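Local coordinates for protein tRNA (adenine(9)-N1)-methyltransferase (Sulfolobus acidocaldarius, PDB 5A7Z) that methylates N1 of adenosine 9 in tRNA, using S-adenosyl-L-methionine as the methyl donor, at residues 36-41 against 77-82; 63-68 against 90-95; 111-116 against 210-215; 175-180 against 196-201; 246-251 against 261-266. All coordinates share one frame; numbering follows the deposited sequence.

Interaction 1. Residues 36-41 against 77-82; sequences ISSIYI and GIKLIS
Ile39 bonds through both its N and its O to strand 78-82. Its N donates to Lys79 O at 2.9 Å, and its O accepts from Ile81 N in a nearly straight bond (170° at the hydrogen). At one end Lys79 N donates to Ser37 O at 2.8 Å; at the other Ile41 N donates to Ile81 O. The outward-facing backbone of Tyr40 bonds instead to Tyr91 and Phe93.

Tyr40 CG is anti to the backbone N (chi1 -167°). The ring therefore reaches along the partner strand, and Ser82 CA makes a CH-pi contact over its face, 4.2 Å from the centroid. The phenol OH bonds to Gly83 O and Ser82 OG to Gly42 O. Lys79 NZ pairs with Glu87. On the other face Leu80 CD2 packs 4.0 Å from Ile41 CG2, under helix 48-57. This ladder is typical of parallel strands in a mixed sheet with helices packed on one face.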
# COMPACT_ATOMS: atom_id res chain seq x y z
N ILE A 36 -15.98 12.52 -17.17
CA ILE A 36 -14.61 12.71 -17.65
C ILE A 36 -13.99 11.37 -18.10
O ILE A 36 -13.81 10.46 -17.30
CB ILE A 36 -13.73 13.35 -16.54
CG1 ILE A 36 -14.44 14.61 -16.00
CG2 ILE A 36 -12.33 13.70 -17.06
CD1 ILE A 36 -13.69 15.37 -14.93
N SER A 37 -13.61 11.33 -19.37
CA SER A 37 -13.10 10.14 -20.02
C SER A 37 -11.66 10.25 -20.41
O SER A 37 -11.06 9.26 -20.86
CB SER A 37 -13.90 9.90 -21.30
OG SER A 37 -15.09 9.32 -20.94
N SER A 38 -11.12 11.45 -20.32
CA SER A 38 -9.74 11.70 -20.72
C SER A 38 -9.17 12.77 -19.87
O SER A 38 -9.88 13.72 -19.45
CB SER A 38 -9.69 12.19 -22.16
OG SER A 38 -10.46 11.34 -22.93
N ILE A 39 -7.88 12.71 -19.71
CA ILE A 39 -7.14 13.69 -18.95
C ILE A 39 -5.79 13.89 -19.59
O ILE A 39 -5.08 12.88 -19.88
CB ILE A 39 -6.95 13.21 -17.51
CG1 ILE A 39 -8.29 13.11 -16.79
CG2 ILE A 39 -6.03 14.15 -16.74
CD1 ILE A 39 -8.17 12.55 -15.39
N TYR A 40 -5.40 15.14 -19.80
CA TYR A 40 -4.04 15.46 -20.22
C TYR A 40 -3.14 15.51 -18.99
O TYR A 40 -3.40 16.28 -18.08
CB TYR A 40 -3.99 16.81 -20.93
CG TYR A 40 -2.69 17.07 -21.66
CD1 TYR A 40 -1.58 17.61 -21.01
CD2 TYR A 40 -2.58 16.82 -23.01
CE1 TYR A 40 -0.38 17.85 -21.68
CE2 TYR A 40 -1.39 17.03 -23.69
CZ TYR A 40 -0.30 17.57 -23.04
OH TYR A 40 0.87 17.81 -23.76
N ILE A 41 -2.15 14.61 -18.93
CA ILE A 41 -1.40 14.35 -17.71
C ILE A 41 0.02 14.91 -17.77
O ILE A 41 0.73 14.90 -16.78
CB ILE A 41 -1.30 12.83 -17.39
CG1 ILE A 41 -0.63 12.04 -18.53
CG2 ILE A 41 -2.68 12.24 -17.12
CD1 ILE A 41 -0.10 10.70 -18.08
N GLY A 77 -10.86 2.74 -17.97
CA GLY A 77 -11.61 3.44 -19.01
C GLY A 77 -11.33 4.92 -19.13
O GLY A 77 -11.98 5.61 -19.90
N ILE A 78 -10.39 5.45 -18.34
CA ILE A 78 -10.03 6.85 -18.46
C ILE A 78 -8.80 6.90 -19.32
O ILE A 78 -7.81 6.29 -19.00
CB ILE A 78 -9.70 7.50 -17.11
CG1 ILE A 78 -10.72 7.12 -16.01
CG2 ILE A 78 -9.60 9.00 -17.30
CD1 ILE A 78 -12.16 7.54 -16.30
N LYS A 79 -8.88 7.63 -20.43
CA LYS A 79 -7.72 7.84 -21.27
C LYS A 79 -6.77 8.88 -20.68
O LYS A 79 -7.18 10.02 -20.34
CB LYS A 79 -8.15 8.32 -22.66
CG LYS A 79 -8.98 7.32 -23.45
CD LYS A 79 -9.26 7.90 -24.83
CE LYS A 79 -10.33 7.14 -25.58
NZ LYS A 79 -10.26 7.41 -27.05
N LEU A 80 -5.49 8.51 -20.58
CA LEU A 80 -4.46 9.43 -20.09
C LEU A 80 -3.58 9.80 -21.24
O LEU A 80 -3.00 8.91 -21.89
CB LEU A 80 -3.63 8.80 -18.98
CG LEU A 80 -4.44 8.23 -17.80
CD1 LEU A 80 -3.56 7.62 -16.73
CD2 LEU A 80 -5.35 9.30 -17.19
N ILE A 81 -3.56 11.08 -21.57
CA ILE A 81 -2.93 11.52 -22.78
C ILE A 81 -1.90 12.55 -22.52
O ILE A 81 -1.95 13.26 -21.52
CB ILE A 81 -3.92 12.10 -23.80
CG1 ILE A 81 -4.51 13.43 -23.32
CG2 ILE A 81 -5.01 11.11 -24.11
CD1 ILE A 81 -5.43 14.07 -24.32
N SER A 82 -0.96 12.66 -23.44
CA SER A 82 0.12 13.60 -23.28
C SER A 82 0.80 13.91 -24.62
O SER A 82 0.65 13.15 -25.58
CB SER A 82 1.13 13.04 -22.30
OG SER A 82 2.05 14.03 -21.96

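Interaction 2. Residues 63-68 against 90-95; sequences VEERRE and RYTFRK
Glu65 reaches across to Thr92, whose OG1 donates to Glu65 OE2 at 2.8 Å on the anti lone pair. On its syn side the same oxygen accepts from Arg67 NH1 at 3.1 Å, and it lies in the plane of that guanidinium. Glu65 OE1 makes a longer salt bridge to Arg94 NH2 at 3.5 Å, with the carboxylate and guanidinium planes almost perpendicular (86°).

Backbone bonds set these groups in place. Val63 and Thr92 form an antiparallel hydrogen-bonded pair, with N to O distances of 2.7 Å both ways. Beyond it Glu65 N donates to Arg90 O. A water donates to both Glu65 O and Thr92 OG1. Glu65 CG sits between the backbone N and the carbonyl carbon (chi1 74°), which turns the chain over Thr92. Arg94 lays a guanidinium face on Val63. Farther out, Arg67 makes a cation-pi contact with Tyr40.

An alanine in place of Glu65 would probably leave the Arg67 and Arg94 guanidinium groups, 4.3 Å apart between their NH1 atoms, without the shared negative charge.

At the surface the Arg66 and Arg90 guanidinium groups overlap by their faces, offset and 30° apart. This pairs like charges and is unlikely to hold the strands together. At Glu65, one carboxylate probably offsets the charge of two arginines, Arg94 at longer range, and also accepts the threonine hydroxyl.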
# COMPACT_ATOMS: atom_id res chain seq x y z
N VAL A 63 -7.65 21.06 -14.38
CA VAL A 63 -7.97 22.31 -14.98
C VAL A 63 -8.77 22.07 -16.27
O VAL A 63 -8.46 21.18 -17.06
CB VAL A 63 -6.68 23.06 -15.29
CG1 VAL A 63 -6.94 24.27 -16.16
CG2 VAL A 63 -6.00 23.45 -13.98
N GLU A 64 -9.85 22.82 -16.43
CA GLU A 64 -10.70 22.68 -17.57
C GLU A 64 -10.11 23.41 -18.74
O GLU A 64 -9.87 24.59 -18.66
CB GLU A 64 -12.07 23.22 -17.24
CG GLU A 64 -13.16 22.74 -18.17
CD GLU A 64 -14.43 23.54 -18.00
OE1 GLU A 64 -14.65 24.08 -16.90
OE2 GLU A 64 -15.18 23.66 -18.97
N GLU A 65 -9.82 22.68 -19.77
CA GLU A 65 -9.11 23.19 -20.90
C GLU A 65 -8.94 22.13 -21.97
O GLU A 65 -8.82 20.97 -21.71
CB GLU A 65 -7.77 23.80 -20.49
CG GLU A 65 -6.69 22.82 -20.12
CD GLU A 65 -5.30 23.40 -20.24
OE1 GLU A 65 -5.16 24.59 -20.43
OE2 GLU A 65 -4.35 22.66 -20.16
N ARG A 66 -8.97 22.58 -23.18
CA ARG A 66 -8.97 21.69 -24.33
C ARG A 66 -7.54 21.43 -24.82
O ARG A 66 -6.81 22.34 -25.09
CB ARG A 66 -9.86 22.24 -25.44
CG ARG A 66 -9.43 21.82 -26.85
CD ARG A 66 -10.22 20.63 -27.36
NE ARG A 66 -11.64 20.94 -27.51
CZ ARG A 66 -12.53 20.12 -28.07
NH1 ARG A 66 -12.15 18.95 -28.57
NH2 ARG A 66 -13.80 20.48 -28.15
N ARG A 67 -7.15 20.17 -24.90
CA ARG A 67 -5.84 19.78 -25.36
C ARG A 67 -5.95 18.60 -26.29
O ARG A 67 -6.95 17.88 -26.29
CB ARG A 67 -4.94 19.37 -24.18
CG ARG A 67 -4.79 20.44 -23.09
CD ARG A 67 -4.01 21.63 -23.60
NE ARG A 67 -2.63 21.25 -23.88
CZ ARG A 67 -1.69 21.20 -22.96
NH1 ARG A 67 -1.97 21.53 -21.72
NH2 ARG A 67 -0.48 20.80 -23.28
N GLU A 68 -4.93 18.39 -27.08
CA GLU A 68 -4.84 17.19 -27.83
C GLU A 68 -3.62 16.49 -27.29
O GLU A 68 -2.84 17.08 -26.61
CB GLU A 68 -4.68 17.51 -29.32
CG GLU A 68 -3.37 18.16 -29.66
CD GLU A 68 -3.22 18.37 -31.15
OE1 GLU A 68 -4.13 18.99 -31.77
OE2 GLU A 68 -2.19 17.89 -31.70
N ARG A 90 -10.62 17.39 -22.13
CA ARG A 90 -11.23 18.66 -21.68
C ARG A 90 -10.75 19.05 -20.30
O ARG A 90 -11.21 20.06 -19.73
CB ARG A 90 -12.76 18.49 -21.58
CG ARG A 90 -13.43 18.12 -22.89
CD ARG A 90 -13.08 19.16 -23.94
NE ARG A 90 -14.14 19.26 -24.92
CZ ARG A 90 -14.87 20.34 -25.14
NH1 ARG A 90 -14.64 21.47 -24.49
NH2 ARG A 90 -15.83 20.27 -26.03
N TYR A 91 -9.91 18.20 -19.70
CA TYR A 91 -9.37 18.41 -18.36
C TYR A 91 -7.89 18.05 -18.38
O TYR A 91 -7.49 17.01 -18.95
CB TYR A 91 -10.13 17.56 -17.34
CG TYR A 91 -11.53 18.06 -17.14
CD1 TYR A 91 -11.79 19.12 -16.31
CD2 TYR A 91 -12.59 17.52 -17.87
CE1 TYR A 91 -13.08 19.63 -16.15
CE2 TYR A 91 -13.89 17.98 -17.69
CZ TYR A 91 -14.12 19.04 -16.85
OH TYR A 91 -15.40 19.56 -16.74
N THR A 92 -7.09 18.94 -17.79
CA THR A 92 -5.67 18.77 -17.70
C THR A 92 -5.27 18.62 -16.24
O THR A 92 -5.74 19.37 -15.37
CB THR A 92 -4.93 19.97 -18.31
OG1 THR A 92 -5.19 20.06 -19.71
CG2 THR A 92 -3.45 19.82 -18.11
N PHE A 93 -4.43 17.63 -15.95
CA PHE A 93 -4.01 17.37 -14.59
C PHE A 93 -2.80 18.23 -14.29
O PHE A 93 -1.78 18.09 -14.94
CB PHE A 93 -3.64 15.89 -14.40
CG PHE A 93 -3.30 15.52 -12.98
CD1 PHE A 93 -4.29 15.22 -12.10
CD2 PHE A 93 -1.99 15.49 -12.55
CE1 PHE A 93 -4.00 14.91 -10.79
CE2 PHE A 93 -1.69 15.18 -11.24
CZ PHE A 93 -2.71 14.85 -10.37
N ARG A 94 -2.88 19.09 -13.30
CA ARG A 94 -1.69 19.82 -12.89
C ARG A 94 -1.73 20.58 -11.59
O ARG A 94 -2.78 20.74 -10.96
CB ARG A 94 -1.28 20.77 -13.98
CG ARG A 94 -2.11 22.04 -14.09
CD ARG A 94 -1.30 23.06 -14.86
NE ARG A 94 -2.16 23.93 -15.60
CZ ARG A 94 -2.41 23.83 -16.91
NH1 ARG A 94 -1.84 22.90 -17.65
NH2 ARG A 94 -3.24 24.69 -17.46
N LYS A 95 -0.58 21.16 -11.28
CA LYS A 95 -0.32 21.84 -10.04
C LYS A 95 -1.32 22.98 -9.89
O LYS A 95 -1.54 23.71 -10.83
CB LYS A 95 1.14 22.37 -10.10
CG LYS A 95 1.70 22.99 -8.81
CD LYS A 95 1.27 22.24 -7.57
CE LYS A 95 2.35 22.24 -6.51
NZ LYS A 95 3.37 21.19 -6.79
O HOH W 1 -6.97 18.71 -21.38

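Interaction 3. Residues 111-116 against 210-215; sequences VIDLGL and DRATER
Asp113 points its carboxylate at the first turn of helix 211-220 and takes two backbone N-H groups there. Ala212 N donates to OD1 on the syn lone pair at 3.0 Å. Thr213 N donates to OD2, also at 3.0 Å and on the syn side, but 26° out of the carboxylate plane. OD1 accepts a further bond from Gly115 N, which closes an Asx turn at the end of the strand. CG lies anti to the backbone N (chi1 -170°), and this carries both oxygens over the helix start. The helix N-terminus probably stabilises the negative charge.

This part is tight. Ala212 CB is 3.4 Å from Asp113 OD1, and Gly115, without a side chain, lies close against the helix, its CA 4.2 Å from Ala212 N. An asparagine in place of Asp113 would probably leave one of the two helix N-H groups without an acceptor and weaken the charge match to the helix end.

The other side is looser and hydrated. A water lies 2.8 Å from Asp113 O and accepts from Arg211 N and Leu116 N. There Arg211 CB rests 3.6 Å from Leu116 N, while the Arg211 guanidinium leads away.

Asp210 OD1 pairs with Arg226. The contact ties the end of strand 109-113, which lies between strands 148-151 and 196-202, to helix 211-220, with Thr213 also packing on Val198.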
# COMPACT_ATOMS: atom_id res chain seq x y z
N VAL A 111 -0.22 -3.11 8.54
CA VAL A 111 -0.04 -2.74 9.94
C VAL A 111 1.36 -3.08 10.34
O VAL A 111 1.79 -4.24 10.18
CB VAL A 111 -1.03 -3.50 10.82
CG1 VAL A 111 -0.78 -3.21 12.27
CG2 VAL A 111 -2.46 -3.12 10.44
N ILE A 112 2.12 -2.08 10.74
CA ILE A 112 3.44 -2.31 11.32
C ILE A 112 3.32 -2.32 12.84
O ILE A 112 2.95 -1.31 13.46
CB ILE A 112 4.46 -1.22 10.91
CG1 ILE A 112 4.43 -0.99 9.39
CG2 ILE A 112 5.87 -1.62 11.37
CD1 ILE A 112 4.57 -2.26 8.60
N ASP A 113 3.62 -3.48 13.42
CA ASP A 113 3.44 -3.67 14.87
C ASP A 113 4.75 -3.40 15.60
O ASP A 113 5.65 -4.23 15.65
CB ASP A 113 2.95 -5.09 15.15
CG ASP A 113 2.51 -5.30 16.61
OD1 ASP A 113 2.91 -4.51 17.53
OD2 ASP A 113 1.78 -6.29 16.83
N LEU A 114 4.83 -2.22 16.19
CA LEU A 114 6.01 -1.82 16.93
C LEU A 114 5.81 -1.90 18.45
O LEU A 114 6.57 -1.31 19.19
CB LEU A 114 6.41 -0.40 16.53
CG LEU A 114 6.96 -0.21 15.11
CD1 LEU A 114 7.58 1.18 15.00
CD2 LEU A 114 7.97 -1.28 14.72
N GLY A 115 4.81 -2.64 18.90
CA GLY A 115 4.70 -2.99 20.32
C GLY A 115 6.02 -3.46 20.94
O GLY A 115 6.34 -3.08 22.02
N LEU A 116 6.81 -4.24 20.20
CA LEU A 116 8.07 -4.78 20.71
C LEU A 116 9.25 -3.78 20.82
O LEU A 116 10.33 -4.18 21.25
CB LEU A 116 8.53 -5.97 19.82
CG LEU A 116 9.41 -5.69 18.57
CD1 LEU A 116 9.99 -6.99 18.01
CD2 LEU A 116 8.69 -4.92 17.47
N ASP A 210 4.87 -9.69 16.80
CA ASP A 210 3.81 -8.70 16.72
C ASP A 210 3.17 -8.55 18.11
O ASP A 210 2.19 -9.23 18.43
CB ASP A 210 2.78 -9.17 15.73
CG ASP A 210 2.31 -10.56 16.04
OD1 ASP A 210 3.19 -11.42 16.27
OD2 ASP A 210 1.09 -10.78 16.14
N ARG A 211 3.73 -7.68 18.93
CA ARG A 211 3.41 -7.66 20.33
C ARG A 211 2.05 -7.00 20.63
O ARG A 211 1.34 -7.44 21.51
CB ARG A 211 4.49 -6.91 21.08
CG ARG A 211 4.24 -6.84 22.57
CD ARG A 211 4.39 -8.21 23.19
NE ARG A 211 4.74 -8.19 24.62
CZ ARG A 211 5.47 -9.14 25.22
NH1 ARG A 211 5.96 -10.16 24.50
NH2 ARG A 211 5.72 -9.07 26.53
N ALA A 212 1.73 -5.89 19.97
CA ALA A 212 0.48 -5.18 20.29
C ALA A 212 -0.72 -5.98 19.76
O ALA A 212 -1.81 -5.99 20.34
CB ALA A 212 0.50 -3.78 19.74
N THR A 213 -0.49 -6.75 18.71
CA THR A 213 -1.54 -7.62 18.21
C THR A 213 -1.67 -8.91 19.06
O THR A 213 -2.78 -9.39 19.29
CB THR A 213 -1.37 -7.91 16.69
OG1 THR A 213 -0.35 -8.90 16.47
CG2 THR A 213 -0.99 -6.64 15.96
N GLU A 214 -0.56 -9.45 19.54
CA GLU A 214 -0.60 -10.55 20.52
C GLU A 214 -1.38 -10.16 21.77
O GLU A 214 -2.15 -10.94 22.33
CB GLU A 214 0.82 -10.94 20.89
CG GLU A 214 0.94 -11.83 22.10
CD GLU A 214 2.38 -11.98 22.52
OE1 GLU A 214 3.16 -12.52 21.72
OE2 GLU A 214 2.75 -11.50 23.62
N ARG A 215 -1.21 -8.92 22.19
CA ARG A 215 -1.90 -8.41 23.34
C ARG A 215 -3.41 -8.37 23.10
O ARG A 215 -4.20 -8.75 23.99
CB ARG A 215 -1.37 -7.04 23.68
CG ARG A 215 -2.17 -6.28 24.73
CD ARG A 215 -1.60 -4.87 24.95
NE ARG A 215 -0.15 -4.79 24.71
CZ ARG A 215 0.44 -3.89 23.91
NH1 ARG A 215 -0.28 -2.95 23.27
NH2 ARG A 215 1.75 -3.92 23.76
O HOH W 2 5.84 -6.02 17.76

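Interaction 4. Residues 175-180 against 196-201; sequences PVILDP and VFVIGG
Leu178 lies alongside Ile199 on the neighbouring parallel strand. Its CB lies 3.6 Å from Val198 O, the same oxygen that accepts Leu178 N at 2.8 Å in a bond nearly straight at the hydrogen (176°). CG is still near that oxygen, at 4.1 Å. CD1 then reaches Ile199 CG1 at 3.7 Å and Phe197 CB at 4.0 Å. It also comes near the edge of the Phe197 ring. The other methyl, CD2, meets Ile249 of helix 242-255.

On the same face Val176 CG1 sits between the backbone N and the carbonyl carbon (chi1 71°), which sets it against Phe197 CD2 at 3.5 Å. On the opposite face Ile177 CD1 touches Val198 CB at 3.6 Å, the two side chains lying side by side. The backbones add Val176 N to Val196 O and Val198 N to Val176 O.

These parallel strands lie inside the sheet of the methyltransferase domain. Strand 109-113 flanks 196-202, and strand 226-228 flanks 175-178. Helix 242-255 covers the face with Leu178, Phe197 and Ile199.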
# COMPACT_ATOMS: atom_id res chain seq x y z
N PRO A 175 -7.30 -10.47 9.31
CA PRO A 175 -5.86 -10.24 9.38
C PRO A 175 -5.07 -11.50 9.22
O PRO A 175 -5.55 -12.58 9.56
CB PRO A 175 -5.65 -9.69 10.79
CG PRO A 175 -7.01 -9.52 11.38
CD PRO A 175 -7.89 -10.47 10.65
N VAL A 176 -3.88 -11.36 8.68
CA VAL A 176 -2.89 -12.41 8.78
C VAL A 176 -1.60 -11.80 9.32
O VAL A 176 -1.40 -10.59 9.21
CB VAL A 176 -2.68 -13.06 7.43
CG1 VAL A 176 -1.96 -12.11 6.50
CG2 VAL A 176 -1.92 -14.36 7.58
N ILE A 177 -0.78 -12.61 9.98
CA ILE A 177 0.45 -12.15 10.60
C ILE A 177 1.60 -12.69 9.77
O ILE A 177 1.70 -13.90 9.54
CB ILE A 177 0.62 -12.68 12.04
CG1 ILE A 177 -0.66 -12.52 12.87
CG2 ILE A 177 1.79 -12.03 12.73
CD1 ILE A 177 -1.21 -11.12 12.97
N LEU A 178 2.51 -11.81 9.38
CA LEU A 178 3.66 -12.23 8.63
C LEU A 178 4.76 -12.62 9.58
O LEU A 178 5.16 -11.85 10.41
CB LEU A 178 4.09 -11.13 7.65
CG LEU A 178 3.00 -11.10 6.56
CD1 LEU A 178 2.63 -9.71 6.14
CD2 LEU A 178 3.39 -11.97 5.38
N ASP A 179 5.20 -13.86 9.45
CA ASP A 179 6.04 -14.49 10.45
C ASP A 179 6.93 -15.54 9.76
O ASP A 179 6.42 -16.55 9.29
CB ASP A 179 5.17 -15.17 11.51
CG ASP A 179 5.97 -15.69 12.71
OD1 ASP A 179 7.21 -15.61 12.70
OD2 ASP A 179 5.34 -16.19 13.67
N PRO A 180 8.24 -15.29 9.70
CA PRO A 180 9.18 -16.27 9.12
C PRO A 180 9.04 -17.66 9.70
O PRO A 180 9.39 -18.65 9.05
CB PRO A 180 10.56 -15.71 9.47
CG PRO A 180 10.33 -14.62 10.48
CD PRO A 180 8.94 -14.11 10.24
N VAL A 196 -6.01 -7.51 5.79
CA VAL A 196 -5.19 -6.82 6.81
C VAL A 196 -3.91 -7.64 7.05
O VAL A 196 -3.98 -8.84 7.26
CB VAL A 196 -5.95 -6.66 8.14
CG1 VAL A 196 -5.06 -6.02 9.19
CG2 VAL A 196 -7.22 -5.85 7.93
N PHE A 197 -2.76 -6.98 6.97
CA PHE A 197 -1.44 -7.65 7.06
C PHE A 197 -0.59 -7.05 8.15
O PHE A 197 -0.34 -5.86 8.16
CB PHE A 197 -0.72 -7.58 5.71
CG PHE A 197 -1.52 -8.17 4.62
CD1 PHE A 197 -2.57 -7.47 4.08
CD2 PHE A 197 -1.35 -9.49 4.27
CE1 PHE A 197 -3.40 -8.05 3.14
CE2 PHE A 197 -2.16 -10.07 3.31
CZ PHE A 197 -3.18 -9.35 2.75
N VAL A 198 -0.20 -7.90 9.11
CA VAL A 198 0.53 -7.47 10.28
C VAL A 198 1.98 -7.94 10.19
O VAL A 198 2.26 -9.14 10.07
CB VAL A 198 -0.11 -8.02 11.58
CG1 VAL A 198 0.66 -7.54 12.80
CG2 VAL A 198 -1.57 -7.58 11.70
N ILE A 199 2.89 -6.96 10.25
CA ILE A 199 4.34 -7.15 10.25
C ILE A 199 4.93 -6.52 11.51
O ILE A 199 4.87 -5.30 11.71
CB ILE A 199 5.00 -6.53 8.98
CG1 ILE A 199 4.08 -6.70 7.77
CG2 ILE A 199 6.34 -7.21 8.71
CD1 ILE A 199 4.39 -5.80 6.58
N GLY A 200 5.48 -7.35 12.38
CA GLY A 200 6.17 -6.86 13.58
C GLY A 200 7.66 -6.77 13.33
O GLY A 200 8.10 -6.76 12.19
N GLY A 201 8.42 -6.71 14.42
CA GLY A 201 9.88 -6.63 14.34
C GLY A 201 10.57 -7.98 14.53
O GLY A 201 9.96 -8.93 15.02

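Interaction 5. Residues 246-251 against 261-266; sequences LEIILR and EAIISL
Leu266 fits its two methyls against Glu247 and Ile248, and against Arg251 one turn on along helix 242-255. CD2 lies 3.6 Å from Glu247 CB and 4.0 Å from Ile248 CG1. CD1 lies 3.6 Å from Arg251 NE and touches Glu247 OE2. The side chain thus fills the groove between the isoleucine and the acidic chain.

Ala262 is the small bump at the closest backbone approach. Its CB nestles against Arg251 CB at 3.5 Å and meets Ile248 CG2. Ile248 extends past it, and CD1 reaches Ile263 CG1 at 4.0 Å.

Arg251 bends at its second torsion (chi2 -54°) and turns back along its own helix. There Glu247 OE2 accepts weak bonds from NE and NH2 in a salt bridge. The bend also lays the guanidinium flat under Ser265, whose OG sits 3.3 Å above its centre. NH1 has a weak bond to Gln257 in the connection between the helices.

The short axes run 141° apart and approach to 8.8 Å. This is typical of a helical hairpin, two consecutive helices folded back on each other, with Ile248, Ala262, Ile263 and Leu266 packed between them and the Glu247-Arg251 salt bridge at the side, here at the C-terminal end of the methyltransferase domain.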
# COMPACT_ATOMS: atom_id res chain seq x y z
N LEU A 246 6.44 -5.50 2.84
CA LEU A 246 5.26 -4.71 2.47
C LEU A 246 5.11 -4.64 0.94
O LEU A 246 4.06 -4.91 0.39
CB LEU A 246 5.42 -3.31 3.01
CG LEU A 246 4.28 -2.35 2.68
CD1 LEU A 246 2.99 -2.94 3.18
CD2 LEU A 246 4.52 -0.99 3.33
N GLU A 247 6.18 -4.27 0.26
CA GLU A 247 6.11 -4.14 -1.19
C GLU A 247 5.74 -5.46 -1.89
O GLU A 247 5.01 -5.46 -2.88
CB GLU A 247 7.41 -3.59 -1.75
CG GLU A 247 7.33 -3.42 -3.25
CD GLU A 247 8.51 -2.68 -3.84
OE1 GLU A 247 9.23 -2.00 -3.09
OE2 GLU A 247 8.72 -2.79 -5.09
N ILE A 248 6.22 -6.58 -1.37
CA ILE A 248 5.83 -7.87 -1.91
C ILE A 248 4.34 -8.10 -1.82
O ILE A 248 3.73 -8.63 -2.76
CB ILE A 248 6.55 -9.04 -1.21
CG1 ILE A 248 8.03 -9.08 -1.62
CG2 ILE A 248 5.86 -10.35 -1.54
CD1 ILE A 248 8.91 -9.91 -0.71
N ILE A 249 3.76 -7.78 -0.66
CA ILE A 249 2.32 -8.01 -0.44
C ILE A 249 1.58 -7.15 -1.46
O ILE A 249 0.66 -7.59 -2.11
CB ILE A 249 1.85 -7.62 0.99
CG1 ILE A 249 2.67 -8.30 2.10
CG2 ILE A 249 0.38 -7.94 1.19
CD1 ILE A 249 2.61 -9.80 2.07
N LEU A 250 1.98 -5.90 -1.56
CA LEU A 250 1.30 -4.96 -2.43
C LEU A 250 1.52 -5.30 -3.93
O LEU A 250 0.63 -5.07 -4.72
CB LEU A 250 1.76 -3.54 -2.11
CG LEU A 250 1.42 -3.02 -0.70
CD1 LEU A 250 2.17 -1.71 -0.43
CD2 LEU A 250 -0.07 -2.80 -0.54
N ARG A 251 2.65 -5.90 -4.29
CA ARG A 251 2.86 -6.33 -5.69
C ARG A 251 1.75 -7.27 -6.04
O ARG A 251 1.24 -7.24 -7.13
CB ARG A 251 4.15 -7.15 -5.89
CG ARG A 251 5.48 -6.51 -5.59
CD ARG A 251 5.67 -5.23 -6.30
NE ARG A 251 7.10 -4.92 -6.51
CZ ARG A 251 7.66 -4.84 -7.71
NH1 ARG A 251 6.98 -5.19 -8.80
NH2 ARG A 251 8.91 -4.47 -7.83
N GLU A 261 7.26 -13.80 -8.44
CA GLU A 261 7.86 -12.70 -9.18
C GLU A 261 7.96 -11.45 -8.35
O GLU A 261 8.82 -10.61 -8.58
CB GLU A 261 7.05 -12.39 -10.44
CG GLU A 261 6.98 -13.54 -11.44
CD GLU A 261 8.17 -13.58 -12.41
OE1 GLU A 261 9.34 -13.79 -11.97
OE2 GLU A 261 7.91 -13.43 -13.64
N ALA A 262 7.01 -11.30 -7.42
CA ALA A 262 7.04 -10.19 -6.49
C ALA A 262 8.29 -10.33 -5.63
O ALA A 262 9.01 -9.37 -5.43
CB ALA A 262 5.78 -10.19 -5.63
N ILE A 263 8.57 -11.54 -5.16
CA ILE A 263 9.74 -11.74 -4.33
C ILE A 263 10.99 -11.48 -5.14
O ILE A 263 11.90 -10.79 -4.67
CB ILE A 263 9.82 -13.15 -3.74
CG1 ILE A 263 8.71 -13.38 -2.75
CG2 ILE A 263 11.15 -13.35 -3.01
CD1 ILE A 263 8.48 -14.84 -2.41
N ILE A 264 11.02 -12.00 -6.37
CA ILE A 264 12.18 -11.82 -7.27
C ILE A 264 12.47 -10.34 -7.43
O ILE A 264 13.59 -9.90 -7.21
CB ILE A 264 11.94 -12.45 -8.68
CG1 ILE A 264 11.95 -13.99 -8.63
CG2 ILE A 264 12.98 -11.94 -9.68
CD1 ILE A 264 13.02 -14.58 -7.75
N SER A 265 11.46 -9.57 -7.79
CA SER A 265 11.67 -8.16 -8.12
C SER A 265 12.28 -7.36 -6.96
O SER A 265 12.84 -6.28 -7.18
CB SER A 265 10.36 -7.53 -8.60
OG SER A 265 9.29 -7.83 -7.73
N LEU A 266 12.23 -7.91 -5.73
CA LEU A 266 12.82 -7.25 -4.54
C LEU A 266 14.13 -7.88 -4.04
O LEU A 266 14.67 -8.80 -4.66
CB LEU A 266 11.81 -7.23 -3.38
CG LEU A 266 10.90 -6.01 -3.42
CD1 LEU A 266 9.83 -6.15 -4.48
CD2 LEU A 266 10.27 -5.75 -2.08

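Interactions 1 and 2 share one N-terminal sheet, their centres about 9 Å apart. Tyr40 joins them: Tyr40 N and Tyr91 O are 2.9 Å apart, and Tyr40 O and Phe93 N 2.7 Å, both probable hydrogen bonds. Interactions 3, 4 and 5 belong to the SPOUT-type methyltransferase domain. Along the chain interaction 4 is nested in the loop closed by interaction 3; in space, neighbouring strands 109-113 and 196-202 join them. Helix 242-255 of interaction 5 packs on interaction 4, with Phe197 CD2 3.9 Å from Ile249 CG2. The centres of interactions 1 and 3 are about 42 Å apart. As in other SPOUT enzymes, the cofactor site probably lies in the domain of interactions 3 to 5.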